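Local coordinates for protein 2-oxoadipate dioxygenase/decarboxylase (Pseudomonas putida, PDB 6W1G) that uses iron(II) and molecular oxygen to decarboxylate and hydroxylate 2-oxoadipate, giving D-2-hydroxyglutarate in a pathway of D-lysine catabolism, at residues A[361-366]-A[453-458]. Residues are numbered along the deposited sequence; the frame is centred on the assembly and turned at random.
Sequences YFATEK and QACAQA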
loop_
_atom_site.group_PDB
_atom_site.type_symbol
_atom_site.label_atom_id
_atom_site.label_comp_id
_atom_site.label_asym_id
_atom_site.label_seq_id
_atom_site.Cartn_x
_atom_site.Cartn_y
_atom_site.Cartn_z
ATOM N N TYR A 361 -0.765 -18.668 12.495
ATOM C CA TYR A 361 -1.126 -19.990 12.943
ATOM C C TYR A 361 -2.438 -19.916 13.696
ATOM O O TYR A 361 -2.637 -18.994 14.484
ATOM C CB TYR A 361 -0.032 -20.537 13.866
ATOM C CG TYR A 361 1.280 -20.734 13.133
ATOM C CD1 TYR A 361 2.185 -19.672 12.953
ATOM C CD2 TYR A 361 1.614 -21.937 12.584
ATOM C CE1 TYR A 361 3.373 -19.825 12.301
ATOM C CE2 TYR A 361 2.799 -22.120 11.893
ATOM C CZ TYR A 361 3.668 -21.059 11.736
ATOM O OH TYR A 361 4.822 -21.263 11.074
ATOM N N PHE A 362 -3.307 -20.915 13.510
ATOM C CA PHE A 362 -4.644 -20.932 14.071
ATOM C C PHE A 362 -4.988 -22.303 14.643
ATOM O O PHE A 362 -4.732 -23.328 14.022
ATOM C CB PHE A 362 -5.671 -20.582 12.993
ATOM C CG PHE A 362 -5.384 -19.264 12.322
ATOM C CD1 PHE A 362 -5.711 -18.058 12.921
ATOM C CD2 PHE A 362 -4.714 -19.220 11.106
ATOM C CE1 PHE A 362 -5.409 -16.856 12.322
ATOM C CE2 PHE A 362 -4.408 -18.001 10.519
ATOM C CZ PHE A 362 -4.754 -16.832 11.113
ATOM N N ALA A 363 -5.652 -22.299 15.802
ATOM C CA ALA A 363 -6.229 -23.526 16.319
ATOM C C ALA A 363 -7.392 -23.965 15.443
ATOM O O ALA A 363 -8.276 -23.169 15.126
ATOM C CB ALA A 363 -6.732 -23.252 17.732
ATOM N N THR A 364 -7.425 -25.230 15.092
ATOM C CA THR A 364 -8.516 -25.773 14.314
ATOM C C THR A 364 -9.628 -26.294 15.215
ATOM O O THR A 364 -9.483 -26.460 16.419
ATOM C CB THR A 364 -8.041 -26.906 13.414
ATOM O OG1 THR A 364 -7.705 -27.985 14.263
ATOM C CG2 THR A 364 -6.853 -26.518 12.556
ATOM N N GLU A 365 -10.765 -26.587 14.598
ATOM C CA GLU A 365 -11.850 -27.202 15.346
ATOM C C GLU A 365 -11.400 -28.525 15.961
ATOM O O GLU A 365 -11.736 -28.830 17.122
ATOM C CB GLU A 365 -13.076 -27.392 14.477
ATOM C CG GLU A 365 -13.742 -26.090 14.115
ATOM C CD GLU A 365 -15.005 -26.281 13.301
ATOM O OE1 GLU A 365 -15.409 -27.447 13.118
ATOM O OE2 GLU A 365 -15.589 -25.269 12.867
ATOM N N LYS A 366 -10.667 -29.325 15.186
ATOM C CA LYS A 366 -10.137 -30.579 15.714
ATOM C C LYS A 366 -9.212 -30.321 16.900
ATOM O O LYS A 366 -9.266 -31.025 17.916
ATOM C CB LYS A 366 -9.399 -31.328 14.604
ATOM C CG LYS A 366 -8.796 -32.646 15.032
ATOM C CD LYS A 366 -8.124 -33.354 13.873
ATOM C CE LYS A 366 -7.477 -34.626 14.292
ATOM N NZ LYS A 366 -6.918 -35.352 13.125
ATOM N N GLN A 453 1.087 -17.382 20.011
ATOM C CA GLN A 453 0.706 -17.283 21.423
ATOM C C GLN A 453 -0.783 -17.512 21.594
ATOM O O GLN A 453 -1.216 -18.185 22.530
ATOM C CB GLN A 453 1.107 -15.920 21.952
ATOM C CG GLN A 453 2.587 -15.779 22.038
ATOM C CD GLN A 453 2.992 -14.447 22.582
ATOM O OE1 GLN A 453 2.188 -13.507 22.636
ATOM N NE2 GLN A 453 4.238 -14.339 23.011
ATOM N N ALA A 454 -1.593 -16.941 20.714
ATOM C CA ALA A 454 -3.035 -17.127 20.789
ATOM C C ALA A 454 -3.406 -18.580 20.538
ATOM O O ALA A 454 -4.327 -19.120 21.172
ATOM C CB ALA A 454 -3.743 -16.190 19.794
ATOM N N CYS A 455 -2.715 -19.221 19.618
ATOM C CA CYS A 455 -2.989 -20.613 19.319
ATOM C C CYS A 455 -2.641 -21.484 20.510
ATOM O O CYS A 455 -3.409 -22.372 20.886
ATOM C CB CYS A 455 -2.161 -20.980 18.111
ATOM S SG CYS A 455 -2.504 -22.613 17.416
ATOM N N ALA A 456 -1.510 -21.201 21.163
ATOM C CA ALA A 456 -1.142 -21.974 22.338
ATOM C C ALA A 456 -2.189 -21.845 23.444
ATOM O O ALA A 456 -2.571 -22.830 24.064
ATOM C CB ALA A 456 0.225 -21.542 22.848
ATOM N N GLN A 457 -2.670 -20.637 23.693
ATOM C CA GLN A 457 -3.727 -20.473 24.691
ATOM C C GLN A 457 -4.984 -21.214 24.291
ATOM O O GLN A 457 -5.611 -21.898 25.119
ATOM C CB GLN A 457 -3.965 -18.984 24.866
ATOM C CG GLN A 457 -2.837 -18.370 25.640
ATOM C CD GLN A 457 -2.575 -19.076 26.984
ATOM O OE1 GLN A 457 -3.496 -19.302 27.773
ATOM N NE2 GLN A 457 -1.323 -19.458 27.218
ATOM N N ALA A 458 -5.382 -21.105 23.024
ATOM C CA ALA A 458 -6.613 -21.757 22.593
ATOM C C ALA A 458 -6.504 -23.271 22.728
ATOM O O ALA A 458 -7.501 -23.926 23.027
ATOM C CB ALA A 458 -6.934 -21.333 21.164
#
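The thiol of Cys455, on helix 440-458, rests against the Phe362-Ala363 peptide of strand 359-363, and Cys455 contributes more buried surface than any other residue here. SG lies 3.6 Å from Ala363 N and 3.7 Å from Phe362 C, a van der Waals approach to the peptide unit. The torsion accounts for its reach: with SG anti to the backbone N (chi1 -172°), the sulfur extends from the helix onto the strand, while Cys455 CB stays 4.2 Å from Tyr361 O. A small, polarisable thiol suits this buried place, where the backbones come close, with Ala363 CA and Cys455 CA 5.3 Å apart.

The rest is side chain against side chain. Ala363 CB points at the helix and touches Ala458 CB at 3.9 Å, with Cys455 SG a little farther off at 4.3 Å. Cys455 and Ala458, three residues apart, share a helix face; small side chains on both sides are consistent with the close approach of the short axes, 7.2 Å.

Strand 361-363 runs nearly parallel to helix 453-458 (15°), and their contact fastens the C-terminal end of helix 440-458 to the two-stranded antiparallel sheet 359-363/389-393. One helical turn before Cys455, Ser451 OG is hydrogen-bonded to Tyr361 N, whereas Tyr361 OH, farther from the helix, is hydrogen-bonded to Arg352 NE. Away from the metal site, Val389 also packs on Cys455, and Leu368 of helix 365-369 against both alanines.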